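Local coordinates for recombination protein uvsY (Enterobacteria phage T4, PDB 4ZWS), which promotes recombination and DNA synthesis of the phage by promoting assembly of UvsX recombinase filaments on single-stranded DNA and helping UvsX displace bound gp32, at residues Val14-Ala25 with Arg120-Arg131. Sequence-based numbering, arbitrary orientation.
Sequences VFIDSTKLQYEA and RGFAIKHIQDMR
Arg120 reaches from helix 91-135 into the turn that joins helix 3-14 to helix 21-64, at one end of an antiparallel pair of long helices, 21-64 and 91-135, within the heptameric alpha barrel. The axes of the short segments 21-25 and 120-131 come within 9.7 Å, and the 155° between their N-to-C directions shows them to be antiparallel. Followed outward, Arg120 starts from a CB directed at the other segment; CG lies anti to the backbone N (chi1 -177°), and the chain stays extended to NE. CD packs beside Val14 CA, 3.7 Å away. NE donates to Val14 O at 3.0 Å, in the guanidinium plane but from above the carbonyl plane. NH2 is divided between Phe15 O, a nearly straight bond of 2.9 Å, and a salt bridge to Glu24 OE2, whose hydrogen bond is weak. NH1 makes a hydrogen bond with Asn28 OD1 of the same chain. With all three nitrogens engaged, the rotation of the group is fixed; Ile124 CD1 lies over one face of the guanidinium, near its rim. Glu24, bent at chi2, completes the clasp: OE1 uses its anti lone pair to accept from Asp17 N, so one carboxylate joins the turn to the arginine.

Further along, apolar contact takes over. Ile16 CD1 meets Ile124 CG1 at 4.0 Å, while Leu21 and Ile124 slide past each other, their side chains pointing opposite ways, with Leu21 CG 4.0 Å from Ile124 CG2. Arg131 bonds chiefly to Gln22 of the second subunit through NE, its NH1 adding a weak bond to Ser18 O. Leu21 crosses Ile127 at about a right angle, its CD2 wedged against Ile127 CG2 (3.6 Å) and the CG of Gln128.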
ATOM      1  N   VAL A  14     -28.001  12.515  -2.549  1.00 54.91           N
ATOM      2  CA  VAL A  14     -26.932  13.080  -3.373  1.00 55.25           C
ATOM      3  C   VAL A  14     -27.432  13.922  -4.538  1.00 62.42           C
ATOM      4  O   VAL A  14     -26.647  14.632  -5.165  1.00 72.05           O
ATOM      5  CB  VAL A  14     -25.997  11.977  -3.926  1.00 54.78           C
ATOM      6  CG1 VAL A  14     -25.350  11.223  -2.780  1.00 52.97           C
ATOM      7  CG2 VAL A  14     -26.746  11.014  -4.812  1.00 55.79           C
ATOM      8  N   PHE A  15     -28.733  13.862  -4.811  1.00 58.38           N
ATOM      9  CA  PHE A  15     -29.323  14.672  -5.871  1.00 60.51           C
ATOM     10  C   PHE A  15     -29.004  16.140  -5.610  1.00 60.65           C
ATOM     11  O   PHE A  15     -29.007  16.590  -4.469  1.00 65.61           O
ATOM     12  CB  PHE A  15     -30.837  14.453  -5.954  1.00 61.92           C
ATOM     13  CG  PHE A  15     -31.501  15.251  -7.033  1.00 64.41           C
ATOM     14  CD1 PHE A  15     -31.425  14.847  -8.360  1.00 72.48           C
ATOM     15  CD2 PHE A  15     -32.188  16.418  -6.733  1.00 70.21           C
ATOM     16  CE1 PHE A  15     -32.028  15.595  -9.377  1.00 71.93           C
ATOM     17  CE2 PHE A  15     -32.794  17.178  -7.745  1.00 71.72           C
ATOM     18  CZ  PHE A  15     -32.714  16.760  -9.065  1.00 69.51           C
ATOM     19  N   ILE A  16     -28.679  16.879  -6.663  1.00 62.16           N
ATOM     20  CA  ILE A  16     -28.366  18.296  -6.503  1.00 62.55           C
ATOM     21  C   ILE A  16     -29.385  19.186  -7.202  1.00 70.99           C
ATOM     22  O   ILE A  16     -29.593  19.072  -8.408  1.00 70.66           O
ATOM     23  CB  ILE A  16     -26.979  18.630  -7.063  1.00 62.79           C
ATOM     24  CG1 ILE A  16     -25.908  17.762  -6.400  1.00 66.43           C
ATOM     25  CG2 ILE A  16     -26.695  20.099  -6.890  1.00 63.43           C
ATOM     26  CD1 ILE A  16     -24.523  17.926  -6.992  1.00 61.52           C
ATOM     27  N   ASP A  17     -30.046  20.041  -6.428  1.00 69.15           N
ATOM     28  CA  ASP A  17     -30.982  21.013  -6.977  1.00 67.23           C
ATOM     29  C   ASP A  17     -30.234  22.300  -7.356  1.00 73.64           C
ATOM     30  O   ASP A  17     -29.874  23.093  -6.488  1.00 75.64           O
ATOM     31  CB  ASP A  17     -32.092  21.313  -5.978  1.00 66.75           C
ATOM     32  CG  ASP A  17     -33.198  22.164  -6.567  1.00 75.17           C
ATOM     33  OD1 ASP A  17     -32.979  22.789  -7.630  1.00 70.69           O
ATOM     34  OD2 ASP A  17     -34.286  22.223  -5.948  1.00 71.27           O
ATOM     35  N   SER A  18     -30.039  22.511  -8.655  1.00 74.51           N
ATOM     36  CA  SER A  18     -29.303  23.662  -9.184  1.00 74.44           C
ATOM     37  C   SER A  18     -29.909  25.018  -8.815  1.00 79.91           C
ATOM     38  O   SER A  18     -29.205  26.029  -8.733  1.00 78.70           O
ATOM     39  CB  SER A  18     -29.220  23.546 -10.696  1.00 74.50           C
ATOM     40  OG  SER A  18     -28.695  22.287 -11.045  1.00 87.51           O
ATOM     41  N   THR A  19     -31.221  25.037  -8.618  1.00 73.00           N
ATOM     42  CA  THR A  19     -31.929  26.270  -8.309  1.00 73.09           C
ATOM     43  C   THR A  19     -31.665  26.763  -6.873  1.00 71.48           C
ATOM     44  O   THR A  19     -31.936  27.921  -6.558  1.00 79.10           O
ATOM     45  CB  THR A  19     -33.455  26.089  -8.522  1.00 74.68           C
ATOM     46  OG1 THR A  19     -33.961  25.084  -7.636  1.00 76.18           O
ATOM     47  CG2 THR A  19     -33.738  25.667  -9.946  1.00 76.85           C
ATOM     48  N   LYS A  20     -31.163  25.880  -6.008  1.00 69.31           N
ATOM     49  CA  LYS A  20     -30.887  26.196  -4.596  1.00 68.73           C
ATOM     50  C   LYS A  20     -29.470  25.788  -4.223  1.00 66.37           C
ATOM     51  O   LYS A  20     -29.251  25.069  -3.241  1.00 64.82           O
ATOM     52  CB  LYS A  20     -31.867  25.465  -3.685  1.00 69.85           C
ATOM     53  CG  LYS A  20     -33.319  25.596  -4.087  1.00 89.46           C
ATOM     54  CD  LYS A  20     -34.195  24.795  -3.145  1.00 86.39           C
ATOM     55  CE  LYS A  20     -33.648  23.386  -3.042  1.00 67.04           C
ATOM     56  NZ  LYS A  20     -34.582  22.481  -2.358  1.00 67.07           N
ATOM     57  N   LEU A  21     -28.511  26.252  -5.004  1.00 67.03           N
ATOM     58  CA  LEU A  21     -27.156  25.748  -4.898  1.00 65.99           C
ATOM     59  C   LEU A  21     -26.467  26.093  -3.556  1.00 65.01           C
ATOM     60  O   LEU A  21     -25.782  25.242  -2.986  1.00 63.64           O
ATOM     61  CB  LEU A  21     -26.378  26.255  -6.101  1.00 70.00           C
ATOM     62  CG  LEU A  21     -25.366  25.279  -6.676  1.00 70.37           C
ATOM     63  CD1 LEU A  21     -26.097  23.994  -7.014  1.00 66.51           C
ATOM     64  CD2 LEU A  21     -24.834  25.879  -7.953  1.00 79.78           C
ATOM     65  N   GLN A  22     -26.681  27.299  -3.024  1.00 65.91           N
ATOM     66  CA  GLN A  22     -26.116  27.664  -1.709  1.00 65.47           C
ATOM     67  C   GLN A  22     -26.692  26.804  -0.601  1.00 73.26           C
ATOM     68  O   GLN A  22     -25.973  26.392   0.312  1.00 63.31           O
ATOM     69  CB  GLN A  22     -26.346  29.130  -1.364  1.00 67.00           C
ATOM     70  CG  GLN A  22     -25.497  30.116  -2.127  1.00 69.62           C
ATOM     71  CD  GLN A  22     -25.835  31.549  -1.754  1.00 80.44           C
ATOM     72  OE1 GLN A  22     -25.004  32.292  -1.218  1.00 93.36           O
ATOM     73  NE2 GLN A  22     -27.053  31.965  -2.102  1.00 79.00           N
ATOM     74  N   TYR A  23     -27.992  26.547  -0.686  1.00 65.34           N
ATOM     75  CA  TYR A  23     -28.635  25.661   0.257  1.00 63.35           C
ATOM     76  C   TYR A  23     -28.011  24.270   0.187  1.00 61.71           C
ATOM     77  O   TYR A  23     -27.701  23.670   1.212  1.00 60.77           O
ATOM     78  CB  TYR A  23     -30.136  25.564  -0.030  1.00 64.18           C
ATOM     79  CG  TYR A  23     -30.758  24.415   0.709  1.00 64.30           C
ATOM     80  CD1 TYR A  23     -31.144  24.538   2.034  1.00 65.15           C
ATOM     81  CD2 TYR A  23     -30.895  23.170   0.093  1.00 62.55           C
ATOM     82  CE1 TYR A  23     -31.681  23.462   2.722  1.00 66.70           C
ATOM     83  CE2 TYR A  23     -31.422  22.094   0.768  1.00 63.64           C
ATOM     84  CZ  TYR A  23     -31.816  22.242   2.085  1.00 67.61           C
ATOM     85  OH  TYR A  23     -32.344  21.162   2.764  1.00 73.06           O
ATOM     86  N   GLU A  24     -27.786  23.771  -1.023  1.00 66.61           N
ATOM     87  CA  GLU A  24     -27.278  22.413  -1.184  1.00 60.24           C
ATOM     88  C   GLU A  24     -25.901  22.302  -0.558  1.00 59.43           C
ATOM     89  O   GLU A  24     -25.558  21.272   0.018  1.00 65.27           O
ATOM     90  CB  GLU A  24     -27.255  22.008  -2.656  1.00 64.41           C
ATOM     91  CG  GLU A  24     -28.638  21.882  -3.306  1.00 65.76           C
ATOM     92  CD  GLU A  24     -29.387  20.610  -2.918  1.00 68.40           C
ATOM     93  OE1 GLU A  24     -30.061  20.035  -3.802  1.00 70.77           O
ATOM     94  OE2 GLU A  24     -29.311  20.180  -1.747  1.00 70.36           O
ATOM     95  N   ALA A  25     -25.118  23.367  -0.679  1.00 65.67           N
ATOM     96  CA  ALA A  25     -23.794  23.428  -0.080  1.00 60.20           C
ATOM     97  C   ALA A  25     -23.837  23.321   1.435  1.00 59.70           C
ATOM     98  O   ALA A  25     -23.048  22.592   2.024  1.00 59.33           O
ATOM     99  CB  ALA A  25     -23.107  24.707  -0.475  1.00 61.80           C
ATOM    100  N   ARG A 120     -19.680  15.378  -3.346  1.00 55.06           N
ATOM    101  CA  ARG A 120     -20.841  16.190  -3.667  1.00 58.80           C
ATOM    102  C   ARG A 120     -20.609  17.666  -3.317  1.00 65.05           C
ATOM    103  O   ARG A 120     -21.004  18.556  -4.069  1.00 70.03           O
ATOM    104  CB  ARG A 120     -22.069  15.653  -2.929  1.00 54.78           C
ATOM    105  CG  ARG A 120     -23.373  16.374  -3.241  1.00 55.58           C
ATOM    106  CD  ARG A 120     -24.520  15.719  -2.507  1.00 55.00           C
ATOM    107  NE  ARG A 120     -25.792  16.355  -2.804  1.00 58.33           N
ATOM    108  CZ  ARG A 120     -26.279  17.385  -2.123  1.00 61.01           C
ATOM    109  NH1 ARG A 120     -25.594  17.896  -1.107  1.00 63.81           N
ATOM    110  NH2 ARG A 120     -27.447  17.910  -2.463  1.00 57.97           N
ATOM    111  N   GLY A 121     -19.960  17.920  -2.184  1.00 59.39           N
ATOM    112  CA  GLY A 121     -19.640  19.277  -1.799  1.00 57.61           C
ATOM    113  C   GLY A 121     -18.788  19.976  -2.845  1.00 58.86           C
ATOM    114  O   GLY A 121     -19.018  21.137  -3.175  1.00 73.66           O
ATOM    115  N   PHE A 122     -17.806  19.267  -3.382  1.00 58.88           N
ATOM    116  CA  PHE A 122     -16.957  19.838  -4.411  1.00 69.44           C
ATOM    117  C   PHE A 122     -17.698  20.037  -5.726  1.00 74.07           C
ATOM    118  O   PHE A 122     -17.487  21.046  -6.402  1.00 62.79           O
ATOM    119  CB  PHE A 122     -15.709  19.000  -4.612  1.00 66.09           C
ATOM    120  CG  PHE A 122     -14.777  19.051  -3.444  1.00 68.53           C
ATOM    121  CD1 PHE A 122     -13.907  20.128  -3.289  1.00 65.01           C
ATOM    122  CD2 PHE A 122     -14.738  18.018  -2.518  1.00 67.58           C
ATOM    123  CE1 PHE A 122     -13.039  20.192  -2.213  1.00 62.50           C
ATOM    124  CE2 PHE A 122     -13.867  18.068  -1.447  1.00 68.98           C
ATOM    125  CZ  PHE A 122     -13.017  19.158  -1.294  1.00 69.64           C
ATOM    126  N   ALA A 123     -18.526  19.066  -6.110  1.00 67.30           N
ATOM    127  CA  ALA A 123     -19.327  19.218  -7.321  1.00 61.33           C
ATOM    128  C   ALA A 123     -20.150  20.507  -7.245  1.00 69.20           C
ATOM    129  O   ALA A 123     -20.213  21.278  -8.202  1.00 67.72           O
ATOM    130  CB  ALA A 123     -20.231  18.031  -7.516  1.00 60.32           C
ATOM    131  N   ILE A 124     -20.766  20.744  -6.092  1.00 61.16           N
ATOM    132  CA  ILE A 124     -21.576  21.939  -5.901  1.00 62.00           C
ATOM    133  C   ILE A 124     -20.746  23.208  -6.056  1.00 63.44           C
ATOM    134  O   ILE A 124     -21.167  24.145  -6.729  1.00 69.47           O
ATOM    135  CB  ILE A 124     -22.258  21.926  -4.522  1.00 60.98           C
ATOM    136  CG1 ILE A 124     -23.228  20.741  -4.441  1.00 59.89           C
ATOM    137  CG2 ILE A 124     -22.968  23.243  -4.262  1.00 62.14           C
ATOM    138  CD1 ILE A 124     -23.839  20.499  -3.075  1.00 59.06           C
ATOM    139  N   LYS A 125     -19.562  23.225  -5.448  1.00 63.24           N
ATOM    140  CA  LYS A 125     -18.640  24.355  -5.561  1.00 64.76           C
ATOM    141  C   LYS A 125     -18.217  24.568  -7.010  1.00 67.39           C
ATOM    142  O   LYS A 125     -18.158  25.693  -7.487  1.00 75.27           O
ATOM    143  CB  LYS A 125     -17.404  24.141  -4.684  1.00 64.46           C
ATOM    144  CG  LYS A 125     -16.376  25.257  -4.751  1.00 66.24           C
ATOM    145  CD  LYS A 125     -17.042  26.590  -4.464  1.00103.73           C
ATOM    146  CE  LYS A 125     -16.115  27.779  -4.685  1.00103.46           C
ATOM    147  NZ  LYS A 125     -16.878  29.065  -4.632  1.00 97.81           N
ATOM    148  N   HIS A 126     -17.909  23.476  -7.698  1.00 72.14           N
ATOM    149  CA  HIS A 126     -17.473  23.538  -9.085  1.00 73.78           C
ATOM    150  C   HIS A 126     -18.560  24.170  -9.957  1.00 74.99           C
ATOM    151  O   HIS A 126     -18.277  25.022 -10.798  1.00 77.97           O
ATOM    152  CB  HIS A 126     -17.122  22.134  -9.592  1.00 67.59           C
ATOM    153  CG  HIS A 126     -15.957  21.504  -8.881  1.00 78.55           C
ATOM    154  ND1 HIS A 126     -15.681  20.150  -8.950  1.00 83.78           N
ATOM    155  CD2 HIS A 126     -14.998  22.041  -8.088  1.00 79.25           C
ATOM    156  CE1 HIS A 126     -14.605  19.884  -8.230  1.00 81.10           C
ATOM    157  NE2 HIS A 126     -14.172  21.012  -7.696  1.00 84.63           N
ATOM    158  N   ILE A 127     -19.804  23.766  -9.723  1.00 68.15           N
ATOM    159  CA  ILE A 127     -20.949  24.268 -10.475  1.00 69.41           C
ATOM    160  C   ILE A 127     -21.153  25.773 -10.238  1.00 78.85           C
ATOM    161  O   ILE A 127     -21.476  26.512 -11.169  1.00 81.33           O
ATOM    162  CB  ILE A 127     -22.221  23.482 -10.126  1.00 68.04           C
ATOM    163  CG1 ILE A 127     -22.063  22.025 -10.576  1.00 67.32           C
ATOM    164  CG2 ILE A 127     -23.444  24.118 -10.766  1.00 69.58           C
ATOM    165  CD1 ILE A 127     -23.102  21.072 -10.020  1.00 65.70           C
ATOM    166  N   GLN A 128     -20.965  26.220  -8.997  1.00 77.16           N
ATOM    167  CA  GLN A 128     -21.068  27.642  -8.669  1.00 70.58           C
ATOM    168  C   GLN A 128     -19.993  28.453  -9.395  1.00 72.58           C
ATOM    169  O   GLN A 128     -20.270  29.518  -9.946  1.00 76.03           O
ATOM    170  CB  GLN A 128     -20.943  27.854  -7.163  1.00 69.26           C
ATOM    171  CG  GLN A 128     -22.145  27.353  -6.398  1.00 67.92           C
ATOM    172  CD  GLN A 128     -21.932  27.264  -4.900  1.00 66.72           C
ATOM    173  OE1 GLN A 128     -20.867  26.865  -4.430  1.00 78.32           O
ATOM    174  NE2 GLN A 128     -22.957  27.626  -4.139  1.00 66.71           N
ATOM    175  N   ASP A 129     -18.765  27.946  -9.378  1.00 74.10           N
ATOM    176  CA  ASP A 129     -17.649  28.563 -10.087  1.00 80.61           C
ATOM    177  C   ASP A 129     -17.925  28.679 -11.585  1.00 83.10           C
ATOM    178  O   ASP A 129     -17.596  29.697 -12.206  1.00 85.84           O
ATOM    179  CB  ASP A 129     -16.361  27.775  -9.845  1.00 82.40           C
ATOM    180  CG  ASP A 129     -15.827  27.963  -8.437  1.00 84.23           C
ATOM    181  OD1 ASP A 129     -16.315  28.873  -7.731  1.00 87.15           O
ATOM    182  OD2 ASP A 129     -14.923  27.205  -8.033  1.00 85.61           O
ATOM    183  N   MET A 130     -18.543  27.641 -12.151  1.00 79.79           N
ATOM    184  CA  MET A 130     -18.884  27.630 -13.570  1.00 81.01           C
ATOM    185  C   MET A 130     -19.936  28.696 -13.872  1.00 85.61           C
ATOM    186  O   MET A 130     -19.843  29.421 -14.868  1.00 86.47           O
ATOM    187  CB  MET A 130     -19.417  26.251 -13.992  1.00 77.61           C
ATOM    188  CG  MET A 130     -18.423  25.089 -13.889  1.00 78.32           C
ATOM    189  SD  MET A 130     -19.167  23.462 -14.225  1.00 99.48           S
ATOM    190  CE  MET A 130     -17.868  22.351 -13.672  1.00 73.96           C
ATOM    191  N   ARG A 131     -20.927  28.797 -12.995  1.00 78.58           N
ATOM    192  CA  ARG A 131     -21.965  29.799 -13.150  1.00 79.33           C
ATOM    193  C   ARG A 131     -21.414  31.215 -13.057  1.00 80.88           C
ATOM    194  O   ARG A 131     -21.812  32.087 -13.833  1.00 83.23           O
ATOM    195  CB  ARG A 131     -23.102  29.574 -12.162  1.00 77.41           C
ATOM    196  CG  ARG A 131     -23.891  28.357 -12.553  1.00 76.75           C
ATOM    197  CD  ARG A 131     -25.109  28.174 -11.721  1.00 75.47           C
ATOM    198  NE  ARG A 131     -25.870  27.035 -12.205  1.00 75.22           N
ATOM    199  CZ  ARG A 131     -27.085  26.719 -11.779  1.00 78.69           C
ATOM    200  NH1 ARG A 131     -27.723  27.515 -10.934  1.00 74.64           N
ATOM    201  NH2 ARG A 131     -27.696  25.656 -12.274  1.00 86.71           N
TER